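Aldehyde dehydrogenase (Staphylococcus aureus, PDB 6K0Z) oxidises the carotenoid aldehyde 4,4'-diaponeurosporen-4-al to 4,4'-diaponeurosporenoic acid, probably with NAD+ as the oxidant, in the biosynthesis of the pigment staphyloxanthin. Local coordinates at residues Ile107-Tyr112 / Thr432-Tyr437; Gly290-Leu295 / Arg323-Thr328; Leu52-Thr57 / Pro151-Val156; Gln13-Ser18 / Thr141-Pro146. The protein carries 1 engineered substitution. All coordinates share one frame; numbering follows the deposited sequence.

Contact 1 of 4, residues Ile107-Tyr112 / Thr432-Tyr437; sequences IKKEPY and THEKSY. With EDO (1,2-ethanediol), chain D.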
# COMPACT_ATOMS: atom_id res chain seq x y z
N ILE A 107 -8.32 12.55 10.15
CA ILE A 107 -7.72 11.27 9.83
C ILE A 107 -7.03 10.78 11.08
O ILE A 107 -6.08 11.41 11.57
CB ILE A 107 -6.73 11.36 8.66
CG1 ILE A 107 -7.47 11.67 7.36
CG2 ILE A 107 -5.94 10.06 8.54
CD1 ILE A 107 -6.56 12.12 6.26
N LYS A 108 -7.50 9.65 11.61
CA LYS A 108 -6.91 9.04 12.79
C LYS A 108 -5.90 8.00 12.36
O LYS A 108 -6.11 7.30 11.36
CB LYS A 108 -8.01 8.43 13.66
CG LYS A 108 -7.51 7.56 14.81
CD LYS A 108 -8.57 7.39 15.87
CE LYS A 108 -7.96 7.01 17.20
NZ LYS A 108 -7.77 5.52 17.33
N LYS A 109 -4.79 7.92 13.08
CA LYS A 109 -3.71 6.98 12.75
C LYS A 109 -3.79 5.83 13.74
O LYS A 109 -3.32 5.95 14.88
CB LYS A 109 -2.35 7.66 12.80
CG LYS A 109 -2.31 9.10 12.26
CD LYS A 109 -2.16 9.14 10.75
CE LYS A 109 -1.74 10.52 10.28
NZ LYS A 109 -0.27 10.58 10.04
N GLU A 110 -4.35 4.70 13.31
CA GLU A 110 -4.61 3.57 14.20
C GLU A 110 -3.86 2.32 13.75
O GLU A 110 -3.59 2.14 12.56
CB GLU A 110 -6.11 3.28 14.29
CG GLU A 110 -6.63 2.34 13.22
CD GLU A 110 -8.15 2.23 13.23
OE1 GLU A 110 -8.78 2.87 14.11
OE2 GLU A 110 -8.71 1.45 12.42
N PRO A 111 -3.49 1.44 14.68
CA PRO A 111 -2.73 0.25 14.32
C PRO A 111 -3.59 -0.78 13.60
O PRO A 111 -4.82 -0.74 13.65
CB PRO A 111 -2.25 -0.29 15.67
CG PRO A 111 -3.24 0.21 16.63
CD PRO A 111 -3.67 1.56 16.14
N TYR A 112 -2.90 -1.70 12.92
CA TYR A 112 -3.59 -2.80 12.27
C TYR A 112 -4.02 -3.86 13.27
O TYR A 112 -5.09 -4.45 13.13
CB TYR A 112 -2.70 -3.43 11.20
CG TYR A 112 -2.75 -2.71 9.88
CD1 TYR A 112 -3.82 -2.88 9.01
CD2 TYR A 112 -1.72 -1.86 9.50
CE1 TYR A 112 -3.86 -2.22 7.79
CE2 TYR A 112 -1.75 -1.19 8.29
CZ TYR A 112 -2.82 -1.37 7.45
OH TYR A 112 -2.83 -0.69 6.25
N THR A 432 0.27 1.38 9.84
CA THR A 432 -0.80 2.25 10.28
C THR A 432 -1.98 2.14 9.34
O THR A 432 -1.80 2.05 8.12
CB THR A 432 -0.35 3.71 10.33
OG1 THR A 432 0.67 3.86 11.32
CG2 THR A 432 -1.52 4.63 10.65
N HIS A 433 -3.19 2.16 9.89
CA HIS A 433 -4.37 2.42 9.08
C HIS A 433 -4.76 3.88 9.27
O HIS A 433 -4.86 4.36 10.40
CB HIS A 433 -5.53 1.49 9.45
CG HIS A 433 -6.81 1.82 8.74
ND1 HIS A 433 -6.88 2.00 7.38
CD2 HIS A 433 -8.06 2.04 9.21
CE1 HIS A 433 -8.12 2.30 7.04
NE2 HIS A 433 -8.85 2.33 8.14
N GLU A 434 -4.93 4.59 8.16
CA GLU A 434 -5.39 5.97 8.22
C GLU A 434 -6.90 5.95 8.09
O GLU A 434 -7.43 5.53 7.06
CB GLU A 434 -4.73 6.82 7.15
CG GLU A 434 -3.28 7.07 7.45
CD GLU A 434 -2.67 8.12 6.57
OE1 GLU A 434 -3.28 8.46 5.52
OE2 GLU A 434 -1.59 8.62 6.94
N LYS A 435 -7.58 6.37 9.15
CA LYS A 435 -9.02 6.22 9.27
C LYS A 435 -9.66 7.60 9.16
O LYS A 435 -9.56 8.41 10.09
CB LYS A 435 -9.38 5.53 10.59
CG LYS A 435 -10.83 5.07 10.70
CD LYS A 435 -11.06 4.21 11.95
CE LYS A 435 -11.24 5.07 13.19
NZ LYS A 435 -11.06 4.27 14.43
N SER A 436 -10.29 7.87 8.03
CA SER A 436 -11.01 9.12 7.85
C SER A 436 -12.31 9.10 8.64
O SER A 436 -13.11 8.18 8.50
CB SER A 436 -11.31 9.34 6.37
OG SER A 436 -10.13 9.40 5.61
N TYR A 437 -12.53 10.13 9.44
CA TYR A 437 -13.86 10.29 9.99
C TYR A 437 -14.23 11.77 9.99
O TYR A 437 -13.37 12.65 10.11
CB TYR A 437 -13.98 9.67 11.40
CG TYR A 437 -13.16 10.31 12.49
CD1 TYR A 437 -11.82 9.97 12.67
CD2 TYR A 437 -13.74 11.20 13.38
CE1 TYR A 437 -11.08 10.55 13.70
CE2 TYR A 437 -13.01 11.78 14.40
CZ TYR A 437 -11.69 11.46 14.56
OH TYR A 437 -10.98 12.05 15.59
C1 EDO D . -5.01 2.28 4.19
O1 EDO D . -4.52 1.14 4.86
C2 EDO D . -4.83 3.38 5.17
O2 EDO D . -3.46 3.50 5.39

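Contact 2 of 4, residues Gly290-Leu295 / Arg323-Thr328; sequences GRIVNL and RYIEPT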
# COMPACT_ATOMS: atom_id res chain seq x y z
N GLY A 290 33.87 -8.93 4.96
CA GLY A 290 33.06 -9.97 5.57
C GLY A 290 33.21 -11.33 4.92
O GLY A 290 34.14 -11.59 4.16
N ARG A 291 32.28 -12.22 5.25
CA ARG A 291 32.34 -13.61 4.81
C ARG A 291 30.96 -14.06 4.32
O ARG A 291 29.95 -13.41 4.57
CB ARG A 291 32.83 -14.53 5.93
CG ARG A 291 34.26 -14.26 6.38
CD ARG A 291 35.21 -14.49 5.23
NE ARG A 291 36.61 -14.28 5.60
CZ ARG A 291 37.25 -13.13 5.42
NH1 ARG A 291 36.63 -12.10 4.88
NH2 ARG A 291 38.53 -13.02 5.78
N ILE A 292 30.94 -15.19 3.62
CA ILE A 292 29.70 -15.76 3.11
C ILE A 292 28.96 -16.45 4.25
O ILE A 292 29.57 -17.10 5.10
CB ILE A 292 29.99 -16.73 1.95
CG1 ILE A 292 30.68 -15.99 0.80
CG2 ILE A 292 28.71 -17.39 1.46
CD1 ILE A 292 30.00 -14.70 0.42
N VAL A 293 27.63 -16.31 4.27
CA VAL A 293 26.83 -16.77 5.40
C VAL A 293 26.97 -18.27 5.66
O VAL A 293 26.74 -18.72 6.78
CB VAL A 293 25.34 -16.42 5.20
CG1 VAL A 293 24.68 -17.39 4.23
CG2 VAL A 293 24.61 -16.45 6.54
N ASN A 294 27.33 -19.06 4.65
CA ASN A 294 27.13 -20.49 4.81
C ASN A 294 27.89 -21.27 3.74
O ASN A 294 28.20 -20.76 2.66
CB ASN A 294 25.64 -20.85 4.77
CG ASN A 294 25.35 -22.26 5.24
OD1 ASN A 294 24.34 -22.86 4.87
ND2 ASN A 294 26.24 -22.81 6.08
N LEU A 295 28.16 -22.53 4.08
CA LEU A 295 28.75 -23.50 3.16
C LEU A 295 27.94 -23.64 1.88
O LEU A 295 28.51 -23.80 0.79
CB LEU A 295 28.85 -24.84 3.89
CG LEU A 295 29.46 -26.08 3.26
CD1 LEU A 295 30.92 -25.85 2.93
CD2 LEU A 295 29.27 -27.25 4.24
N ARG A 323 34.81 -19.70 4.78
CA ARG A 323 33.81 -19.23 3.81
C ARG A 323 34.25 -17.93 3.16
O ARG A 323 33.50 -16.96 3.08
CB ARG A 323 32.44 -19.09 4.48
CG ARG A 323 32.10 -20.23 5.41
CD ARG A 323 31.91 -21.53 4.65
NE ARG A 323 32.40 -22.68 5.41
CZ ARG A 323 31.75 -23.26 6.42
NH1 ARG A 323 32.30 -24.30 7.03
NH2 ARG A 323 30.56 -22.81 6.82
N TYR A 324 35.50 -17.91 2.72
CA TYR A 324 36.09 -16.72 2.12
C TYR A 324 35.92 -16.75 0.61
O TYR A 324 36.18 -17.77 -0.02
CB TYR A 324 37.57 -16.62 2.47
CG TYR A 324 38.25 -15.44 1.83
CD1 TYR A 324 37.98 -14.15 2.25
CD2 TYR A 324 39.18 -15.62 0.81
CE1 TYR A 324 38.61 -13.06 1.68
CE2 TYR A 324 39.81 -14.53 0.23
CZ TYR A 324 39.52 -13.26 0.66
OH TYR A 324 40.15 -12.17 0.09
N ILE A 325 35.49 -15.63 0.05
CA ILE A 325 35.57 -15.38 -1.38
C ILE A 325 36.05 -13.95 -1.57
O ILE A 325 35.52 -13.04 -0.93
CB ILE A 325 34.23 -15.60 -2.10
CG1 ILE A 325 33.66 -16.98 -1.78
CG2 ILE A 325 34.43 -15.45 -3.60
CD1 ILE A 325 32.53 -17.38 -2.67
N GLU A 326 37.03 -13.76 -2.43
CA GLU A 326 37.62 -12.44 -2.50
C GLU A 326 36.90 -11.58 -3.52
O GLU A 326 36.24 -12.09 -4.43
CB GLU A 326 39.10 -12.54 -2.86
CG GLU A 326 39.44 -13.53 -3.95
CD GLU A 326 40.94 -13.62 -4.18
OE1 GLU A 326 41.49 -14.73 -4.09
OE2 GLU A 326 41.57 -12.58 -4.46
N PRO A 327 37.00 -10.25 -3.37
CA PRO A 327 36.50 -9.35 -4.40
C PRO A 327 36.98 -9.72 -5.80
O PRO A 327 38.10 -9.38 -6.20
CB PRO A 327 37.06 -7.99 -3.96
CG PRO A 327 37.09 -8.09 -2.48
CD PRO A 327 37.43 -9.52 -2.16
N THR A 328 36.13 -10.42 -6.53
CA THR A 328 36.40 -10.85 -7.89
C THR A 328 35.72 -9.92 -8.89
O THR A 328 34.55 -9.57 -8.73
CB THR A 328 35.90 -12.28 -8.12
OG1 THR A 328 36.28 -13.10 -7.01
CG2 THR A 328 36.50 -12.84 -9.40

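Contact 3 of 4, residues Leu52-Thr57 / Pro151-Val156; sequences LEALYT and PNVARV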
# COMPACT_ATOMS: atom_id res chain seq x y z
N LEU A 52 27.21 -8.11 18.25
CA LEU A 52 28.36 -8.20 17.36
C LEU A 52 29.07 -9.56 17.46
O LEU A 52 29.63 -10.01 16.46
CB LEU A 52 29.36 -7.07 17.60
CG LEU A 52 28.92 -5.64 17.68
CD1 LEU A 52 29.03 -5.18 19.05
CD2 LEU A 52 29.71 -4.75 16.76
N GLU A 53 29.10 -10.21 18.63
CA GLU A 53 29.64 -11.57 18.63
C GLU A 53 28.89 -12.43 17.62
O GLU A 53 29.53 -13.11 16.80
CB GLU A 53 29.63 -12.21 20.04
CG GLU A 53 28.48 -13.19 20.40
CD GLU A 53 27.21 -12.43 20.64
OE1 GLU A 53 26.31 -12.83 21.40
OE2 GLU A 53 27.13 -11.34 20.08
N ALA A 54 27.56 -12.32 17.56
CA ALA A 54 26.81 -13.24 16.71
C ALA A 54 26.92 -12.84 15.24
O ALA A 54 26.96 -13.71 14.37
CB ALA A 54 25.36 -13.31 17.14
N LEU A 55 26.97 -11.54 14.96
CA LEU A 55 27.16 -11.09 13.58
C LEU A 55 28.51 -11.52 13.03
O LEU A 55 28.63 -11.90 11.85
CB LEU A 55 27.01 -9.56 13.51
CG LEU A 55 25.60 -9.02 13.76
CD1 LEU A 55 25.66 -7.52 13.93
CD2 LEU A 55 24.67 -9.39 12.63
N TYR A 56 29.54 -11.51 13.87
CA TYR A 56 30.85 -11.94 13.40
C TYR A 56 30.92 -13.46 13.21
O TYR A 56 31.51 -13.93 12.23
CB TYR A 56 31.97 -11.47 14.33
CG TYR A 56 33.34 -11.89 13.82
CD1 TYR A 56 34.03 -11.11 12.90
CD2 TYR A 56 33.92 -13.07 14.25
CE1 TYR A 56 35.27 -11.49 12.42
CE2 TYR A 56 35.17 -13.46 13.78
CZ TYR A 56 35.83 -12.66 12.87
OH TYR A 56 37.07 -13.04 12.39
N THR A 57 30.34 -14.25 14.14
CA THR A 57 30.44 -15.70 13.97
C THR A 57 29.54 -16.20 12.84
O THR A 57 29.82 -17.24 12.24
CB THR A 57 30.11 -16.46 15.25
OG1 THR A 57 28.68 -16.53 15.44
CG2 THR A 57 30.80 -15.90 16.48
N PRO A 151 22.09 -18.44 13.01
CA PRO A 151 21.36 -18.95 14.19
C PRO A 151 21.68 -18.22 15.48
O PRO A 151 20.78 -17.99 16.29
CB PRO A 151 21.80 -20.43 14.26
CG PRO A 151 22.52 -20.70 12.94
CD PRO A 151 23.09 -19.40 12.52
N ASN A 152 22.94 -17.85 15.70
CA ASN A 152 23.28 -17.17 16.94
C ASN A 152 22.70 -15.77 16.97
O ASN A 152 22.25 -15.31 18.03
CB ASN A 152 24.80 -17.15 17.12
CG ASN A 152 25.39 -18.55 17.18
OD1 ASN A 152 26.25 -18.91 16.37
ND2 ASN A 152 24.92 -19.35 18.13
N VAL A 153 22.69 -15.08 15.83
CA VAL A 153 21.99 -13.80 15.77
C VAL A 153 20.52 -13.99 16.11
O VAL A 153 19.94 -13.21 16.88
CB VAL A 153 22.16 -13.14 14.38
CG1 VAL A 153 21.32 -11.90 14.31
CG2 VAL A 153 23.60 -12.80 14.14
N ALA A 154 19.91 -15.05 15.58
CA ALA A 154 18.50 -15.32 15.83
C ALA A 154 18.22 -15.46 17.33
O ALA A 154 17.28 -14.86 17.86
CB ALA A 154 18.07 -16.57 15.08
N ARG A 155 19.05 -16.24 18.03
CA ARG A 155 18.84 -16.47 19.45
C ARG A 155 19.14 -15.23 20.29
O ARG A 155 18.44 -14.97 21.27
CB ARG A 155 19.70 -17.62 19.94
CG ARG A 155 19.66 -17.74 21.45
CD ARG A 155 18.45 -18.52 21.92
NE ARG A 155 18.01 -19.47 20.91
CZ ARG A 155 18.32 -20.77 20.96
NH1 ARG A 155 17.90 -21.59 20.00
NH2 ARG A 155 19.07 -21.28 21.96
N VAL A 156 20.18 -14.48 19.92
CA VAL A 156 20.44 -13.21 20.59
C VAL A 156 19.24 -12.28 20.46
O VAL A 156 18.92 -11.52 21.37
CB VAL A 156 21.71 -12.57 20.02
CG1 VAL A 156 21.83 -11.15 20.51
CG2 VAL A 156 22.93 -13.40 20.41

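Contact 4 of 4, residues Gln13-Ser18 / Thr141-Pro146; sequences QKFYDS and TAIIKP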
# COMPACT_ATOMS: atom_id res chain seq x y z
N GLN A 13 -0.77 -20.86 19.39
CA GLN A 13 -0.95 -20.46 20.78
C GLN A 13 -0.41 -19.06 21.00
O GLN A 13 -1.08 -18.21 21.59
CB GLN A 13 -0.22 -21.46 21.68
CG GLN A 13 -0.86 -21.71 23.02
CD GLN A 13 -0.40 -23.03 23.61
OE1 GLN A 13 0.75 -23.42 23.43
NE2 GLN A 13 -1.30 -23.73 24.27
N LYS A 14 0.81 -18.81 20.52
CA LYS A 14 1.41 -17.49 20.67
C LYS A 14 0.68 -16.45 19.83
O LYS A 14 0.53 -15.30 20.25
CB LYS A 14 2.88 -17.56 20.29
CG LYS A 14 3.67 -18.42 21.23
CD LYS A 14 5.08 -18.56 20.75
CE LYS A 14 5.92 -19.34 21.74
NZ LYS A 14 6.01 -18.66 23.06
N PHE A 15 0.20 -16.84 18.64
CA PHE A 15 -0.53 -15.90 17.79
C PHE A 15 -1.79 -15.41 18.49
O PHE A 15 -2.08 -14.21 18.51
CB PHE A 15 -0.89 -16.54 16.45
CG PHE A 15 -1.86 -15.72 15.64
CD1 PHE A 15 -1.47 -14.52 15.07
CD2 PHE A 15 -3.16 -16.15 15.45
CE1 PHE A 15 -2.36 -13.75 14.34
CE2 PHE A 15 -4.05 -15.39 14.71
CZ PHE A 15 -3.65 -14.19 14.15
N TYR A 16 -2.56 -16.34 19.06
CA TYR A 16 -3.79 -15.95 19.73
C TYR A 16 -3.51 -15.10 20.97
O TYR A 16 -4.30 -14.20 21.29
CB TYR A 16 -4.59 -17.19 20.10
CG TYR A 16 -5.55 -17.62 19.03
CD1 TYR A 16 -6.75 -16.94 18.85
CD2 TYR A 16 -5.27 -18.69 18.19
CE1 TYR A 16 -7.65 -17.32 17.88
CE2 TYR A 16 -6.17 -19.08 17.21
CZ TYR A 16 -7.36 -18.39 17.06
OH TYR A 16 -8.27 -18.76 16.08
N ASP A 17 -2.41 -15.37 21.67
CA ASP A 17 -2.09 -14.55 22.83
C ASP A 17 -1.71 -13.14 22.42
O ASP A 17 -2.13 -12.17 23.07
CB ASP A 17 -0.98 -15.20 23.64
CG ASP A 17 -1.51 -16.20 24.64
OD1 ASP A 17 -2.60 -15.95 25.19
OD2 ASP A 17 -0.84 -17.23 24.85
N SER A 18 -0.92 -13.00 21.35
CA SER A 18 -0.58 -11.67 20.86
C SER A 18 -1.83 -10.90 20.47
O SER A 18 -1.98 -9.72 20.83
CB SER A 18 0.38 -11.78 19.67
OG SER A 18 1.07 -10.57 19.45
N THR A 141 0.92 -5.29 18.12
CA THR A 141 1.74 -6.38 18.62
C THR A 141 2.49 -7.02 17.46
O THR A 141 2.16 -6.81 16.29
CB THR A 141 0.89 -7.42 19.35
OG1 THR A 141 -0.05 -8.00 18.45
CG2 THR A 141 0.15 -6.76 20.49
N ALA A 142 3.53 -7.79 17.78
CA ALA A 142 4.40 -8.28 16.73
C ALA A 142 4.87 -9.68 17.04
O ALA A 142 5.20 -10.00 18.18
CB ALA A 142 5.63 -7.38 16.54
N ILE A 143 4.89 -10.51 16.00
CA ILE A 143 5.55 -11.80 16.02
C ILE A 143 6.64 -11.77 14.97
O ILE A 143 6.39 -11.39 13.82
CB ILE A 143 4.55 -12.95 15.78
CG1 ILE A 143 3.69 -13.13 17.03
CG2 ILE A 143 5.27 -14.24 15.43
CD1 ILE A 143 2.40 -13.81 16.78
N ILE A 144 7.86 -12.13 15.37
CA ILE A 144 9.06 -11.93 14.57
C ILE A 144 9.60 -13.28 14.14
O ILE A 144 9.75 -14.18 14.97
CB ILE A 144 10.12 -11.13 15.34
CG1 ILE A 144 9.67 -9.68 15.47
CG2 ILE A 144 11.47 -11.21 14.64
CD1 ILE A 144 10.33 -8.93 16.59
N LYS A 145 9.91 -13.41 12.86
CA LYS A 145 10.51 -14.62 12.32
C LYS A 145 11.90 -14.29 11.78
O LYS A 145 12.03 -13.80 10.65
CB LYS A 145 9.63 -15.20 11.22
CG LYS A 145 10.23 -16.40 10.51
CD LYS A 145 10.53 -17.52 11.47
CE LYS A 145 11.45 -18.51 10.79
NZ LYS A 145 12.50 -17.79 10.01
N PRO A 146 12.96 -14.52 12.55
CA PRO A 146 14.31 -14.25 12.06
C PRO A 146 14.92 -15.46 11.38
O PRO A 146 14.57 -16.61 11.64
CB PRO A 146 15.07 -13.89 13.34
CG PRO A 146 14.43 -14.76 14.37
CD PRO A 146 12.97 -14.91 13.97

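Contact 1 of 4, residues Ile107-Tyr112 / Thr432-Tyr437
Thr432 meets Tyr112 through its carbonyl O, which comes obliquely to within 3.2 Å of Tyr112 CE2, while its methyl CG2 rests against Lys109 CB; the Thr432 hydroxyl is taken by Phe428 O. Tyr112 OH in turn donates to O1 of a bound 1,2-ethanediol (2.9 Å), probably picked up from the crystallisation liquor. His433 and Glu110 form a hydrogen-bonded antiparallel pair, with His433 N 2.7 Å from Glu110 O. Their side chains run side by side, carboxylate and imidazole planes 49° apart, and Glu110 OE2 lies at the ring edge, 3.3 Å from His433 CD2. Both polar ends reach the second subunit, Glu110 OE2 to Ser391 OG and His433 NE2 to Gly393 O. This antiparallel ladder belongs to the oligomerisation arm familiar in aldehyde dehydrogenases: at Tyr437 its sheet continues into a strand of the second subunit. Glu434 lies alongside Lys109, whose NZ makes a long salt bridge to Glu434 OE2 (3.9 Å); the other oxygen, OE1, is bridged by Arg421 of the second subunit. Lys435 pairs with Lys108 through two backbone bonds. A bend at its third torsion (chi3 81°) brings Lys435 NZ to the syn side of Glu110 OE1, 2.7 Å away and 25° out of the carboxylate plane; NZ also bonds to Ile387 O of the second subunit. Glu110 probably tempers the repulsion from Lys108 NZ, 4.6 Å from Lys435 NZ. Ser436 is small enough to sit opposite branched Ile107, its OG bonded to Pro410 O of the second subunit. Tyr437 turns its ring edge to Lys108, CE1 lying 3.7 Å from Lys108 CB.

Contact 2 of 4, residues Gly290-Leu295 / Arg323-Thr328
A single backbone hydrogen bond joins the two segments, Ile292 N to Arg323 O (3.2 Å), nearly straight at 172° and in the plane of the carbonyl; no continuous ladder develops, and the loop merely leans on the start of strand 324-330. Beside this bond Arg291 folds back at its second torsion (chi2 -62°) and turns one face of its guanidinium to Tyr324. Tyr324 CD1 sits above the centre of that face, 3.4 Å from Arg291 CZ, but the two planes are 67° apart, which rules out a parallel stack. Arg291 NH1 fixes the rotation of the group by donating to Gly290 O at 2.6 Å. On the inner side, Ile292 CG1 meets Ile325 CG1 at 4.1 Å, and helix 295-307 packs on both isoleucines. Arg323 CB touches Ile292 O (3.5 Å), and the long side chain then curls past Asn294, the N-cap of that helix, to put one guanidinium face over Leu295 CB. Arg323 NE is bound by Glu320 O. The arginines thus work largely through their flat faces and aliphatic stems, while one N-H of each, on Arg291 NH1 and Arg323 NE, goes to a carbonyl oxygen, which is consistent with two partly exposed arginines beside a buried isoleucine pair.

Contact 3 of 4, residues Leu52-Thr57 / Pro151-Val156
Ala54 and Val153 mark the point where two helical segments run almost antiparallel, their N-to-C directions 161° apart and their axes approaching to 8.1 Å. This is a close helix-helix packing in the Rossmann-like nucleotide-binding domain of the aldehyde dehydrogenase fold: helix 48-59 lies against the opening turns of helix 151-164. Such proximity suits alanine, whose single methyl points straight at the other backbone. Ala54 CB touches Val153 N and Val153 CG2, both at 3.5 Å, and also reaches Asn152 CB at 3.9 Å. Val153 N is not left to this apolar neighbour, for Asp58 OD2, farther along helix 48-59, accepts its hydrogen and so ties the first turn of one helix to the end of the other.

Val153 answers with its own branch. With CG1 anti to the backbone N (chi1 175°), CG2 swings toward helix 48-59 and lies 3.5 Å from Ala54 O, against the peptide that links Ala54 to Leu55. One turn on, Val156 adds its CG2 to the same interface, 4.1 Å from Ala54 CB and, less surely, close to Glu53 OE1. Toward the solvent-facing end, polar side chains replace the aliphatic ones. Thr57 and Asn152 cross at about a right angle, Thr57 OG1 lying 3.5 Å from Asn152 OD1, as fits two residues at an exposed margin. On the buried flank, Pro124 packs on both Leu55 and Val153, and there Leu55 CD2 closes against Val153 CG2 at 3.9 Å.

Contact 4 of 4, residues Gln13-Ser18 / Thr141-Pro146
Ser18 and Thr141 join a helix to a strand of the sheet in the Rossmann-like nucleotide-binding domain, one that runs parallel to both its neighbours. In this alpha-on-beta packing helix 13-18 runs roughly antiparallel to strand 141-145, at 156°, with the axes 9.1 Å apart. The polar part is one hydrogen bond between hydroxyls: Thr141 OG1 donates to Ser18 OG at 3.0 Å. The first torsion of Thr141 (chi1 62°) tucks OG1 between its backbone N and carbonyl carbon, where it also hydrogen-bonds to Thr114 OG1 on the neighbouring strand. Ser18 OG has a weak second bond to Asn168 O. Short hydroxyl side chains suit this place, since a buried polar group needs partners close at hand and the helix comes nearest the strand here, Ser18 CA and Thr141 CA being 6.2 Å apart. Lys14, by contrast, begins toward the strand but carries its ammonium off to a salt bridge with Glu171.

The apolar part centres on Ile143, a beta-branched residue well suited to a strand, whose long branch reaches the helix. Its CD1 lies 3.7 Å from Phe15 CA, close against the helical backbone, and 4.1 Å from Ser18 CB. The Phe15 ring meets Phe188 edge-to-face. Ile143 CD1 approaches the Phe15 ring at its edge, near the ring plane, 4.3 Å from Phe15 CD1.

How the contacts relate
Contacts 1 and 4 reach the same sheet: strands 104-118 and 141-145 are neighbours in it, and the nearest atoms of the two contacts are about 6 Å apart. Their chemistry differs with place. Contact 1, in the arm, is rich in charged and polar groups, several of them bonded to the second subunit, whereas contact 4 is buried and mostly apolar around one hydroxyl pair. Contact 3 touches contact 4 where Ala154 CB meets Pro146 CG at 4.1 Å, as strand 141-145 leads into helix 151-164; its aliphatic centre gives way to an exposed polar margin. Contact 2 lies opposite contact 1 across the chain's centre and joins a loop to the second sheet, with partly exposed arginines beside buried isoleucines.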